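Local coordinates for glyoxalase family protein (Bacillus cereus, PDB 1ZSW) that binds zinc and belongs to the glyoxalase (vicinal oxygen chelate) family, its reaction unknown, at residues G30-I34 against M181-E185; H33-K39 against E83-I89; N44-K49 against H70-G74; R55-V61 against L311-L317. All coordinates share one frame; numbering follows the deposited sequence. Where two conformers were deposited one is given.

Contact 1. Residues G30-I34 against M181-E185; sequences GHHHI and MGSVE. With ZN (zinc ion), chain B.
Val-184 lies over the ring of His-31 where two beta-sheets of this vicinal oxygen chelate fold pack face to face. Strand 31-34 belongs to the zinc-bearing sheet and strand 181-185 to the other. Their axes pass 8.3 Å apart and cross at 79°, and the contact is made mostly by side chains.

Val-184 CG2 makes a CH-pi contact, 3.8 Å from the centroid of the His-31 ring and offset toward its rim. Gly-182 O lies at the ring edge, in its plane, near NE2. That nitrogen is hydrogen-bonded to Glu-226 O.

The apolar contacts centre on Met-181. Its chain is extended to SD and then turns (chi3 71°), which places CE against two residues. CE is 3.6 Å from Ile-34 CG2 and 3.7 Å from His-31 CB. Ile-34 CD1 and Val-184 CG1 meet tip to tip at 3.8 Å.

His-32 and His-33 set out from the strand on the side away from strand 181-185 and form a classic beta bulge opposite Ala-248. His-246 and Glu-294 complete the protein ligands of the zinc. His-33 NE2 binds the metal at 2.1 Å. At the other ring nitrogen, His-33 ND1 donates a nearly straight hydrogen bond of 2.8 Å to His-32 ND1, with the acceptor in the plane of the His-33 ring.

Contact 2. Residues H33-K39 against E83-I89; sequences HISMVTK and ELSFFEI. With ZN (zinc ion), chain B.
Ser-85 OG is hydrogen-bonded to Ser-35 OG at 2.6 Å and also to His-70 NE2. The two serines are paired residues of neighbouring parallel strands, 33-38 and 83-88, in the zinc-bearing sheet of the glyoxalase fold. The strands run in register from Ile-34 with Leu-84 to Thr-38 with Glu-88.

Donors alternate between the two strands, as in a parallel ladder. Ser-85 N donates to Ile-34 O at 2.9 Å, and Met-36 N donates to Ser-85 O at 2.8 Å. Thr-38 O accepts a hydrogen bond from Ile-89 N, just past the end of strand 83-88.

One sheet face carries His-33, Ser-35 and Phe-87 on the metal side. The face with Ile-34, Leu-84, Met-36 and Phe-86 is mostly apolar, with Thr-38 and Glu-88 at its far end. Met-36 is bent at chi2 and chi3 (71° and 72°), which folds its end back over Phe-86. SD stands 5.1 Å above the Phe-86 ring centroid, a longer Met-aromatic contact. CE makes a CH-pi contact over one face, 3.9 Å from the centroid of the same ring.

Contact 3. Residues N44-K49 against H70-G74; sequences NNHFYK and HLFYG
Helix 41-51 packs on one face of the zinc-bearing sheet, and Tyr-73 of strand 69-74 is the main residue it meets there. Tyr-48 CB lies over the centre of the Tyr-73 ring. It is 3.6 Å from the ring centroid and only 7° off the ring normal. The Tyr-48 side chain then leads away from the strand. Its CG is anti to the carbonyl carbon (chi1 -70°), and the phenol reaches Asp-145, to which its OH is hydrogen-bonded. The two tyrosine rings meet obliquely.

The hydroxyl end of Tyr-73 points at the preceding turn of the helix. Asn-44 ND2 is 2.8 Å from Tyr-73 OH, and the amide plane is turned steeply from the ring. Asn-45 CA is 3.2 Å from the same oxygen.

Short segments of helix and strand run nearly parallel here, 13° apart, with axes 9.6 Å from each other. The helix follows strand 31-38 in the chain and leads into strand 55-62, within a beta-alpha-beta-beta-beta module of the glyoxalase superfamily. A wider pi-type turn occurs at 46-49. Phe-86 of the adjacent strand touches both Asn-44 and Tyr-73, and its ring also meets that of Tyr-48.

Leu-71 touches the helix segment at one point: its CD1 methyl lies 4.0 Å from Asn-44 ND2. Met-59 and Ala-41 also touch this leucine.

Contact 4. Residues R55-V61 against L311-L317; sequences RRVKMTV and LGEKLDL
Arg-56 grips Gly-312 O side-on with two nitrogens, NE at 3.0 Å and NH2 at 2.8 Å. Asp-316 N donates to Met-59 O at 2.9 Å. Thr-60 OG1 lies very close to Asp-316 O, too short for the length to be trusted. Lys-58 NZ forms a salt bridge of 3.2 Å with Asp-316 OD2 and a second one with Asp-305. The lysine chain bends at chi2 (108°) to bring its end back toward the loop.

Carbon contacts lie beside these bonds. Leu-311 CB lies over the centre of the Arg-55 guanidinium, 3.8 Å above its plane. Met-59 CE touches the backbone of Lys-314. Val-61 CG2 meets Leu-317 CD2.

Water bridges form the next shell. One links Arg-55 NE to Leu-311 O, and another links Arg-55 NH2 to Glu-313 OE2. Lys-76 O and Val-308 O also hold the Arg-55 guanidinium.

Strand 55-62 is the outermost strand on its side of the sheet. Loop 311-317 runs along it, strand 69-74 pairs with it, and helix 325-330 touches Val-61, Leu-315 and Leu-317.

Overall arrangement
Contacts 1 to 3 are buried, and contact 4 is partly exposed at the edge strand. Contacts 1 and 2 share His-33 and Ile-34 of strand 31-38. In contact 1 that strand packs across the second sheet; in contact 2 it pairs within its own. Contact 2 joins contact 3 through neighbouring strands 83-88 and 69-74, where Phe-86 N meets Leu-71 O. Strand 55-62 carries the sheet on to contact 4. The chemistry changes along this path. Contacts 1 and 2 put mostly apolar side chains toward the second sheet and the metal ligand on the zinc side. In contact 3 a helix side chain covers a tyrosine ring, with asparagines at its hydroxyl. Contact 4 uses charges, waters and bonds to loop backbone.

Contact 1. Residues G30-I34 against M181-E185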
loop_
_atom_site.group_PDB
_atom_site.type_symbol
_atom_site.label_atom_id
_atom_site.label_comp_id
_atom_site.label_asym_id
_atom_site.label_seq_id
_atom_site.Cartn_x
_atom_site.Cartn_y
_atom_site.Cartn_z
ATOM N N GLY A 30 -5.520 -9.620 -0.837
ATOM C CA GLY A 30 -5.592 -8.158 -0.942
ATOM C C GLY A 30 -4.208 -7.523 -0.898
ATOM O O GLY A 30 -3.178 -8.209 -0.838
ATOM N N HIS A 31 -4.212 -6.205 -0.935
ATOM C CA HIS A 31 -2.976 -5.446 -0.723
ATOM C C HIS A 31 -2.449 -5.671 0.687
ATOM O O HIS A 31 -3.218 -5.786 1.662
ATOM C CB HIS A 31 -3.154 -3.935 -0.919
ATOM C CG HIS A 31 -3.928 -3.562 -2.153
ATOM N ND1 HIS A 31 -3.604 -4.064 -3.394
ATOM C CD2 HIS A 31 -4.981 -2.710 -2.343
ATOM C CE1 HIS A 31 -4.427 -3.546 -4.302
ATOM N NE2 HIS A 31 -5.276 -2.734 -3.690
ATOM N N HIS A 32 -1.116 -5.615 0.796
ATOM C CA HIS A 32 -0.421 -5.738 2.098
ATOM C C HIS A 32 -0.033 -4.368 2.641
ATOM O O HIS A 32 -0.400 -4.000 3.755
ATOM C CB HIS A 32 0.805 -6.652 1.937
ATOM C CG HIS A 32 1.470 -7.031 3.225
ATOM N ND1 HIS A 32 2.267 -6.162 3.939
ATOM C CD2 HIS A 32 1.479 -8.209 3.901
ATOM C CE1 HIS A 32 2.755 -6.789 5.003
ATOM N NE2 HIS A 32 2.266 -8.026 5.019
ATOM N N HIS A 33 0.700 -3.604 1.836
ATOM C CA HIS A 33 1.055 -2.236 2.195
ATOM C C HIS A 33 1.481 -1.527 0.961
ATOM O O HIS A 33 1.604 -2.154 -0.109
ATOM C CB HIS A 33 2.202 -2.175 3.245
ATOM C CG HIS A 33 3.516 -2.735 2.779
ATOM N ND1 HIS A 33 3.846 -4.071 2.931
ATOM C CD2 HIS A 33 4.618 -2.134 2.251
ATOM C CE1 HIS A 33 5.072 -4.276 2.470
ATOM N NE2 HIS A 33 5.567 -3.116 2.062
ATOM N N ILE A 34 1.701 -0.221 1.091
ATOM C CA ILE A 34 2.192 0.566 -0.042
ATOM C C ILE A 34 3.194 1.550 0.527
ATOM O O ILE A 34 2.969 2.041 1.633
ATOM C CB ILE A 34 0.990 1.250 -0.789
ATOM C CG1 ILE A 34 1.402 1.910 -2.115
ATOM C CG2 ILE A 34 0.164 2.160 0.150
ATOM C CD1 ILE A 34 0.190 2.043 -3.083
ATOM N N MET A 181 -6.721 -0.032 2.814
ATOM C CA MET A 181 -6.567 0.213 1.373
ATOM C C MET A 181 -7.697 -0.357 0.581
ATOM O O MET A 181 -8.139 -1.475 0.822
ATOM C CB MET A 181 -5.256 -0.421 0.861
ATOM C CG MET A 181 -4.070 0.253 1.534
ATOM S SD MET A 181 -2.524 -0.721 1.276
ATOM C CE MET A 181 -2.379 -0.353 -0.430
ATOM N N GLY A 182 -8.087 0.402 -0.451
ATOM C CA GLY A 182 -8.986 -0.117 -1.503
ATOM C C GLY A 182 -8.267 -0.110 -2.850
ATOM O O GLY A 182 -7.155 -0.630 -2.957
ATOM N N SER A 183 -8.875 0.457 -3.889
ATOM C CA SER A 183 -8.264 0.475 -5.212
ATOM C C SER A 183 -6.884 1.103 -5.177
ATOM O O SER A 183 -6.726 2.176 -4.578
ATOM C CB SER A 183 -9.100 1.370 -6.141
ATOM O OG SER A 183 -10.474 1.106 -5.977
ATOM N N VAL A 184 -5.920 0.493 -5.868
ATOM C CA VAL A 184 -4.601 1.146 -6.090
ATOM C C VAL A 184 -4.466 1.318 -7.592
ATOM O O VAL A 184 -4.761 0.411 -8.315
ATOM C CB VAL A 184 -3.437 0.288 -5.527
ATOM C CG1 VAL A 184 -2.098 0.901 -5.909
ATOM C CG2 VAL A 184 -3.519 0.237 -3.960
ATOM N N GLU A 185 -4.058 2.512 -8.008
ATOM C CA GLU A 185 -4.003 2.861 -9.450
ATOM C C GLU A 185 -2.575 2.713 -9.974
ATOM O O GLU A 185 -1.609 3.281 -9.379
ATOM C CB GLU A 185 -4.423 4.309 -9.591
ATOM C CG GLU A 185 -4.587 4.775 -11.025
ATOM C CD GLU A 185 -4.936 6.237 -11.033
ATOM O OE1 GLU A 185 -6.156 6.552 -10.824
ATOM O OE2 GLU A 185 -4.010 7.079 -11.187
HETATM ZN ZN ZN B . 7.492 -2.942 1.184
#

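Contact 2. Residues H33-K39 against E83-I89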
loop_
_atom_site.group_PDB
_atom_site.type_symbol
_atom_site.label_atom_id
_atom_site.label_comp_id
_atom_site.label_asym_id
_atom_site.label_seq_id
_atom_site.Cartn_x
_atom_site.Cartn_y
_atom_site.Cartn_z
ATOM N N HIS A 33 0.700 -3.604 1.836
ATOM C CA HIS A 33 1.055 -2.236 2.195
ATOM C C HIS A 33 1.481 -1.527 0.961
ATOM O O HIS A 33 1.604 -2.154 -0.109
ATOM C CB HIS A 33 2.202 -2.175 3.245
ATOM C CG HIS A 33 3.516 -2.735 2.779
ATOM N ND1 HIS A 33 3.846 -4.071 2.931
ATOM C CD2 HIS A 33 4.618 -2.134 2.251
ATOM C CE1 HIS A 33 5.072 -4.276 2.470
ATOM N NE2 HIS A 33 5.567 -3.116 2.062
ATOM N N ILE A 34 1.701 -0.221 1.091
ATOM C CA ILE A 34 2.192 0.566 -0.042
ATOM C C ILE A 34 3.194 1.550 0.527
ATOM O O ILE A 34 2.969 2.041 1.633
ATOM C CB ILE A 34 0.990 1.250 -0.789
ATOM C CG1 ILE A 34 1.402 1.910 -2.115
ATOM C CG2 ILE A 34 0.164 2.160 0.150
ATOM C CD1 ILE A 34 0.190 2.043 -3.083
ATOM N N SER A 35 4.294 1.743 -0.183
ATOM C CA SER A 35 5.435 2.527 0.334
ATOM C C SER A 35 5.782 3.680 -0.584
ATOM O O SER A 35 5.786 3.486 -1.783
ATOM C CB SER A 35 6.670 1.635 0.532
ATOM O OG SER A 35 6.319 0.702 1.586
ATOM N N MET A 36 6.130 4.818 0.030
ATOM C CA MET A 36 6.265 6.135 -0.634
ATOM C C MET A 36 7.508 6.838 -0.138
ATOM O O MET A 36 8.161 6.414 0.822
ATOM C CB MET A 36 5.053 7.002 -0.232
ATOM C CG MET A 36 3.745 6.732 -0.978
ATOM S SD MET A 36 2.944 5.181 -0.565
ATOM C CE MET A 36 2.338 5.543 1.079
ATOM N N VAL A 37 7.865 7.920 -0.825
ATOM C CA VAL A 37 8.978 8.773 -0.430
ATOM C C VAL A 37 8.440 10.124 0.021
ATOM O O VAL A 37 7.608 10.719 -0.677
ATOM C CB VAL A 37 9.901 8.956 -1.627
ATOM C CG1 VAL A 37 11.020 10.004 -1.340
ATOM C CG2 VAL A 37 10.544 7.609 -2.018
ATOM N N THR A 38 8.916 10.575 1.192
ATOM C CA THR A 38 8.627 11.921 1.742
ATOM C C THR A 38 9.930 12.686 1.914
ATOM O O THR A 38 10.980 12.101 2.155
ATOM C CB THR A 38 7.848 11.877 3.088
ATOM O OG1 THR A 38 7.478 13.207 3.480
ATOM C CG2 THR A 38 8.662 11.268 4.210
ATOM N N LYS A 39 9.848 14.016 1.783
ATOM C CA LYS A 39 11.021 14.851 2.020
ATOM C C LYS A 39 11.149 15.246 3.493
ATOM O O LYS A 39 12.251 15.621 3.953
ATOM C CB LYS A 39 10.883 16.130 1.173
ATOM C CG LYS A 39 12.184 16.885 1.041
ATOM C CD LYS A 39 12.005 18.107 0.146
ATOM C CE LYS A 39 13.269 18.974 0.155
ATOM N NZ LYS A 39 14.454 18.377 -0.536
ATOM N N GLU A 83 -1.493 -0.523 5.862
ATOM C CA GLU A 83 -0.201 0.078 6.079
ATOM C C GLU A 83 0.218 0.980 4.922
ATOM O O GLU A 83 0.374 0.484 3.792
ATOM C CB GLU A 83 0.853 -1.047 6.164
ATOM C CG GLU A 83 0.550 -2.123 7.217
ATOM C CD GLU A 83 1.464 -3.340 7.097
ATOM O OE1 GLU A 83 2.536 -3.228 6.452
ATOM O OE2 GLU A 83 1.093 -4.412 7.623
ATOM N N LEU A 84 0.430 2.273 5.220
ATOM C CA LEU A 84 1.099 3.213 4.308
ATOM C C LEU A 84 2.430 3.529 4.952
ATOM O O LEU A 84 2.480 3.934 6.108
ATOM C CB LEU A 84 0.304 4.516 4.132
ATOM C CG LEU A 84 -1.185 4.541 3.780
ATOM C CD1 LEU A 84 -1.542 5.822 2.983
ATOM C CD2 LEU A 84 -1.743 3.312 3.093
ATOM N N SER A 85 3.505 3.320 4.214
ATOM C CA SER A 85 4.812 3.626 4.807
ATOM C C SER A 85 5.562 4.636 3.941
ATOM O O SER A 85 5.292 4.752 2.727
ATOM C CB SER A 85 5.597 2.345 5.002
ATOM O OG SER A 85 6.370 2.055 3.858
ATOM N N PHE A 86 6.455 5.395 4.578
ATOM C CA PHE A 86 7.185 6.472 3.925
ATOM C C PHE A 86 8.638 6.431 4.333
ATOM O O PHE A 86 8.921 6.293 5.520
ATOM C CB PHE A 86 6.598 7.821 4.385
ATOM C CG PHE A 86 5.209 8.071 3.889
ATOM C CD1 PHE A 86 5.043 8.823 2.723
ATOM C CD2 PHE A 86 4.083 7.572 4.565
ATOM C CE1 PHE A 86 3.792 9.039 2.220
ATOM C CE2 PHE A 86 2.755 7.832 4.045
ATOM C CZ PHE A 86 2.656 8.575 2.885
ATOM N N PHE A 87 9.528 6.555 3.351
ATOM C CA PHE A 87 10.981 6.724 3.590
ATOM C C PHE A 87 11.200 8.212 3.541
ATOM O O PHE A 87 10.794 8.858 2.574
ATOM C CB PHE A 87 11.762 6.050 2.453
ATOM C CG PHE A 87 11.575 4.565 2.426
ATOM C CD1 PHE A 87 10.682 3.976 1.517
ATOM C CD2 PHE A 87 12.264 3.759 3.330
ATOM C CE1 PHE A 87 10.500 2.588 1.502
ATOM C CE2 PHE A 87 12.080 2.370 3.322
ATOM C CZ PHE A 87 11.203 1.802 2.405
ATOM N N GLU A 88 11.846 8.760 4.568
ATOM C CA GLU A 88 12.145 10.187 4.561
ATOM C C GLU A 88 13.491 10.391 3.907
ATOM O O GLU A 88 14.494 9.867 4.384
ATOM C CB GLU A 88 12.181 10.803 5.974
ATOM C CG GLU A 88 12.485 12.322 5.880
ATOM C CD GLU A 88 12.972 12.962 7.198
ATOM O OE1 GLU A 88 12.503 14.067 7.551
ATOM O OE2 GLU A 88 13.813 12.358 7.869
ATOM N N ILE A 89 13.525 11.195 2.848
ATOM C CA ILE A 89 14.773 11.453 2.122
ATOM C C ILE A 89 14.862 12.973 2.022
ATOM O O ILE A 89 14.345 13.553 1.095
ATOM C CB ILE A 89 14.754 10.785 0.730
ATOM C CG1 ILE A 89 14.455 9.271 0.909
ATOM C CG2 ILE A 89 16.076 11.062 -0.046
ATOM C CD1 ILE A 89 14.565 8.425 -0.323
HETATM ZN ZN ZN B . 7.492 -2.942 1.184
#

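Contact 3. Residues N44-K49 against H70-G74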
loop_
_atom_site.group_PDB
_atom_site.type_symbol
_atom_site.label_atom_id
_atom_site.label_comp_id
_atom_site.label_asym_id
_atom_site.label_seq_id
_atom_site.Cartn_x
_atom_site.Cartn_y
_atom_site.Cartn_z
ATOM N N ASN A 44 5.060 14.924 7.268
ATOM C CA ASN A 44 4.449 13.654 6.891
ATOM C C ASN A 44 3.680 13.058 8.059
ATOM O O ASN A 44 2.521 12.684 7.932
ATOM C CB ASN A 44 5.541 12.697 6.370
ATOM C CG ASN A 44 4.968 11.364 5.932
ATOM O OD1 ASN A 44 4.359 11.252 4.862
ATOM N ND2 ASN A 44 5.163 10.355 6.750
ATOM N N ASN A 45 4.319 13.055 9.233
ATOM C CA ASN A 45 3.682 12.612 10.459
ATOM C C ASN A 45 2.431 13.432 10.783
ATOM O O ASN A 45 1.410 12.864 11.115
ATOM C CB ASN A 45 4.701 12.671 11.610
ATOM C CG ASN A 45 4.117 12.243 12.964
ATOM O OD1 ASN A 45 3.970 13.078 13.870
ATOM N ND2 ASN A 45 3.792 10.963 13.109
ATOM N N HIS A 46 2.512 14.752 10.631
ATOM C CA HIS A 46 1.359 15.557 10.929
ATOM C C HIS A 46 0.202 15.164 10.002
ATOM O O HIS A 46 -0.922 14.954 10.447
ATOM C CB HIS A 46 1.654 17.053 10.831
ATOM C CG HIS A 46 0.440 17.887 11.092
ATOM N ND1 HIS A 46 -0.081 18.059 12.358
ATOM C CD2 HIS A 46 -0.393 18.540 10.244
ATOM C CE1 HIS A 46 -1.174 18.800 12.280
ATOM N NE2 HIS A 46 -1.380 19.110 11.011
ATOM N N PHE A 47 0.477 14.997 8.715
ATOM C CA PHE A 47 -0.610 14.702 7.802
ATOM C C PHE A 47 -1.256 13.349 8.016
ATOM O O PHE A 47 -2.501 13.247 8.099
ATOM C CB PHE A 47 -0.113 14.802 6.349
ATOM C CG PHE A 47 -1.221 14.760 5.352
ATOM C CD1 PHE A 47 -1.988 15.891 5.092
ATOM C CD2 PHE A 47 -1.519 13.587 4.688
ATOM C CE1 PHE A 47 -3.020 15.843 4.158
ATOM C CE2 PHE A 47 -2.545 13.519 3.744
ATOM C CZ PHE A 47 -3.296 14.662 3.468
ATOM N N TYR A 48 -0.429 12.292 8.119
ATOM C CA TYR A 48 -1.008 10.930 8.148
ATOM C C TYR A 48 -1.589 10.557 9.506
ATOM O O TYR A 48 -2.563 9.823 9.594
ATOM C CB TYR A 48 -0.004 9.866 7.582
ATOM C CG TYR A 48 0.100 10.125 6.106
ATOM C CD1 TYR A 48 1.057 11.011 5.611
ATOM C CD2 TYR A 48 -0.867 9.623 5.248
ATOM C CE1 TYR A 48 1.092 11.368 4.222
ATOM C CE2 TYR A 48 -0.843 9.953 3.880
ATOM C CZ TYR A 48 0.126 10.828 3.397
ATOM O OH TYR A 48 0.102 11.164 2.038
ATOM N N LYS A 49 -1.008 11.101 10.565
ATOM C CA LYS A 49 -1.491 10.825 11.915
ATOM C C LYS A 49 -2.512 11.863 12.350
ATOM O O LYS A 49 -3.631 11.519 12.663
ATOM C CB LYS A 49 -0.316 10.746 12.892
ATOM C CG LYS A 49 -0.739 10.462 14.329
ATOM C CD LYS A 49 0.483 10.231 15.228
ATOM C CE LYS A 49 1.306 11.495 15.348
ATOM N NZ LYS A 49 0.649 12.543 16.195
ATOM N N HIS A 70 12.034 5.388 8.252
ATOM C CA HIS A 70 10.976 4.648 7.609
ATOM C C HIS A 70 9.794 4.663 8.593
ATOM O O HIS A 70 9.857 4.106 9.685
ATOM C CB HIS A 70 11.428 3.217 7.238
ATOM C CG HIS A 70 10.490 2.490 6.334
ATOM N ND1 HIS A 70 10.588 1.131 6.092
ATOM C CD2 HIS A 70 9.410 2.922 5.633
ATOM C CE1 HIS A 70 9.632 0.769 5.251
ATOM N NE2 HIS A 70 8.897 1.832 4.969
ATOM N N LEU A 71 8.708 5.352 8.227
ATOM C CA LEU A 71 7.559 5.505 9.102
ATOM C C LEU A 71 6.336 4.758 8.558
ATOM O O LEU A 71 6.045 4.833 7.346
ATOM C CB LEU A 71 7.207 7.005 9.231
ATOM C CG LEU A 71 8.345 8.000 9.483
ATOM C CD1 LEU A 71 7.710 9.345 9.630
ATOM C CD2 LEU A 71 9.114 7.642 10.763
ATOM N N PHE A 72 5.683 3.928 9.386
ATOM C CA PHE A 72 4.465 3.231 8.943
ATOM C C PHE A 72 3.297 3.836 9.691
ATOM O O PHE A 72 3.399 4.201 10.889
ATOM C CB PHE A 72 4.441 1.716 9.287
ATOM C CG PHE A 72 5.394 0.845 8.497
ATOM C CD1 PHE A 72 6.751 0.829 8.800
ATOM C CD2 PHE A 72 4.911 -0.023 7.509
ATOM C CE1 PHE A 72 7.628 -0.012 8.110
ATOM C CE2 PHE A 72 5.783 -0.875 6.802
ATOM C CZ PHE A 72 7.146 -0.862 7.106
ATOM N N TYR A 73 2.191 3.970 8.953
ATOM C CA TYR A 73 0.865 4.338 9.486
ATOM C C TYR A 73 -0.144 3.262 9.110
ATOM O O TYR A 73 -0.043 2.627 8.053
ATOM C CB TYR A 73 0.439 5.673 8.859
ATOM C CG TYR A 73 1.475 6.777 9.027
ATOM C CD1 TYR A 73 2.453 7.005 8.043
ATOM C CD2 TYR A 73 1.521 7.564 10.211
ATOM C CE1 TYR A 73 3.410 7.999 8.173
ATOM C CE2 TYR A 73 2.507 8.564 10.360
ATOM C CZ TYR A 73 3.437 8.767 9.332
ATOM O OH TYR A 73 4.401 9.733 9.398
ATOM N N GLY A 74 -1.156 3.078 9.938
ATOM C CA GLY A 74 -2.195 2.116 9.634
ATOM C C GLY A 74 -3.240 2.102 10.707
ATOM O O GLY A 74 -3.497 3.109 11.333
#

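Contact 4. Residues R55-V61 against L311-L317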
loop_
_atom_site.group_PDB
_atom_site.type_symbol
_atom_site.label_atom_id
_atom_site.label_comp_id
_atom_site.label_asym_id
_atom_site.label_seq_id
_atom_site.Cartn_x
_atom_site.Cartn_y
_atom_site.Cartn_z
ATOM N N ARG A 55 -2.959 5.547 12.860
ATOM C CA ARG A 55 -1.951 5.334 13.918
ATOM C C ARG A 55 -0.557 5.252 13.334
ATOM O O ARG A 55 -0.375 4.578 12.326
ATOM C CB ARG A 55 -2.212 4.018 14.632
ATOM C CG ARG A 55 -1.266 3.836 15.880
ATOM C CD ARG A 55 -1.663 2.587 16.640
ATOM N NE ARG A 55 -0.971 2.661 17.940
ATOM C CZ ARG A 55 -1.031 1.745 18.896
ATOM N NH1 ARG A 55 -1.754 0.650 18.747
ATOM N NH2 ARG A 55 -0.372 1.970 20.026
ATOM N N ARG A 56 0.425 5.907 13.963
ATOM C CA ARG A 56 1.809 5.651 13.564
ATOM C C ARG A 56 2.197 4.363 14.231
ATOM O O ARG A 56 2.394 4.335 15.450
ATOM C CB ARG A 56 2.765 6.774 13.935
ATOM C CG ARG A 56 4.207 6.390 13.511
ATOM C CD ARG A 56 5.146 7.526 13.732
ATOM N NE ARG A 56 5.575 7.539 15.139
ATOM C CZ ARG A 56 5.498 8.592 15.948
ATOM N NH1 ARG A 56 5.005 9.756 15.532
ATOM N NH2 ARG A 56 5.943 8.486 17.194
ATOM N N VAL A 57 2.243 3.290 13.452
ATOM C CA VAL A 57 2.398 1.944 14.023
ATOM C C VAL A 57 3.859 1.557 14.159
ATOM O O VAL A 57 4.170 0.620 14.885
ATOM C CB VAL A 57 1.584 0.857 13.268
ATOM C CG1 VAL A 57 0.089 1.135 13.420
ATOM C CG2 VAL A 57 1.924 0.819 11.756
ATOM N N LYS A 58 4.748 2.237 13.438
ATOM C CA LYS A 58 6.176 1.941 13.544
ATOM C C LYS A 58 7.015 3.107 13.094
ATOM O O LYS A 58 6.780 3.716 12.034
ATOM C CB LYS A 58 6.566 0.673 12.760
ATOM C CG LYS A 58 7.798 -0.059 13.357
ATOM C CD LYS A 58 7.306 -1.366 14.027
ATOM C CE LYS A 58 8.159 -1.825 15.192
ATOM N NZ LYS A 58 7.317 -2.595 16.171
ATOM N N MET A 59 7.976 3.456 13.930
ATOM C CA MET A 59 8.937 4.486 13.628
ATOM C C MET A 59 10.254 3.749 13.618
ATOM O O MET A 59 10.740 3.336 14.681
ATOM C CB MET A 59 8.928 5.565 14.708
ATOM C CG MET A 59 9.990 6.610 14.550
ATOM S SD MET A 59 9.680 8.055 15.601
ATOM C CE MET A 59 9.680 7.312 17.233
ATOM N N THR A 60 10.816 3.572 12.431
ATOM C CA THR A 60 12.086 2.792 12.301
ATOM C C THR A 60 12.972 3.422 11.239
ATOM O O THR A 60 12.835 4.631 10.945
ATOM C CB THR A 60 11.773 1.278 12.112
ATOM O OG1 THR A 60 12.978 0.482 12.199
ATOM C CG2 THR A 60 11.081 1.019 10.786
ATOM N N VAL A 61 13.924 2.637 10.718
ATOM C CA VAL A 61 14.836 3.079 9.653
ATOM C C VAL A 61 14.779 2.092 8.503
ATOM O O VAL A 61 14.331 0.948 8.674
ATOM C CB VAL A 61 16.295 3.265 10.150
ATOM C CG1 VAL A 61 16.387 4.394 11.209
ATOM C CG2 VAL A 61 16.920 1.942 10.652
ATOM N N LEU A 311 2.973 0.621 20.358
ATOM C CA LEU A 311 3.414 0.650 18.952
ATOM C C LEU A 311 3.688 2.062 18.505
ATOM O O LEU A 311 2.873 2.957 18.748
ATOM C CB LEU A 311 2.340 0.100 18.017
ATOM C CG LEU A 311 2.094 -1.404 17.940
ATOM C CD1 LEU A 311 0.964 -1.662 16.961
ATOM C CD2 LEU A 311 3.341 -2.185 17.529
ATOM N N GLY A 312 4.818 2.245 17.822
ATOM C CA GLY A 312 5.128 3.492 17.134
ATOM C C GLY A 312 5.669 4.640 17.963
ATOM O O GLY A 312 6.011 5.676 17.425
ATOM N N GLU A 313 5.763 4.448 19.275
ATOM C CA GLU A 313 6.129 5.523 20.184
ATOM C C GLU A 313 7.624 5.816 20.267
ATOM O O GLU A 313 8.021 6.969 20.469
ATOM C CB GLU A 313 5.577 5.225 21.577
ATOM C CG GLU A 313 4.058 5.197 21.624
ATOM C CD GLU A 313 3.521 5.001 23.021
ATOM O OE1 GLU A 313 4.334 4.978 23.979
ATOM O OE2 GLU A 313 2.286 4.863 23.150
ATOM N N LYS A 314 8.450 4.784 20.129
ATOM C CA LYS A 314 9.889 5.002 20.110
ATOM C C LYS A 314 10.519 4.415 18.864
ATOM O O LYS A 314 9.829 3.807 18.041
ATOM C CB LYS A 314 10.563 4.484 21.385
ATOM C CG LYS A 314 10.343 3.020 21.702
ATOM C CD LYS A 314 10.565 2.775 23.200
ATOM C CE LYS A 314 11.066 1.352 23.494
ATOM N NZ LYS A 314 10.158 0.265 22.976
ATOM N N LEU A 315 11.825 4.620 18.723
ATOM C CA LEU A 315 12.553 4.170 17.545
ATOM C C LEU A 315 12.834 2.697 17.640
ATOM O O LEU A 315 13.656 2.277 18.465
ATOM C CB LEU A 315 13.860 4.934 17.391
ATOM C CG LEU A 315 14.704 4.583 16.163
ATOM C CD1 LEU A 315 13.999 5.035 14.875
ATOM C CD2 LEU A 315 16.068 5.233 16.272
ATOM N N ASP A 316 12.130 1.920 16.819
ATOM C CA ASP A 316 12.264 0.473 16.810
ATOM C C ASP A 316 13.247 0.042 15.750
ATOM O O ASP A 316 13.304 0.621 14.663
ATOM C CB ASP A 316 10.915 -0.197 16.573
ATOM C CG ASP A 316 9.960 -0.019 17.757
ATOM O OD1 ASP A 316 10.437 0.148 18.912
ATOM O OD2 ASP A 316 8.728 -0.049 17.535
ATOM N N LEU A 317 14.033 -0.977 16.075
ATOM C CA LEU A 317 15.034 -1.486 15.152
ATOM C C LEU A 317 14.915 -2.989 15.059
ATOM O O LEU A 317 14.541 -3.647 16.038
ATOM C CB LEU A 317 16.443 -1.104 15.601
ATOM C CG LEU A 317 16.763 0.385 15.659
ATOM C CD1 LEU A 317 18.067 0.606 16.386
ATOM C CD2 LEU A 317 16.758 1.016 14.248
HETATM O O HOH W 1 0.755 4.976 18.571
HETATM O O HOH W 2 0.406 4.701 21.126
HETATM O O HOH W 3 6.488 -0.482 18.514
HETATM O O HOH W 4 8.025 2.239 16.592
#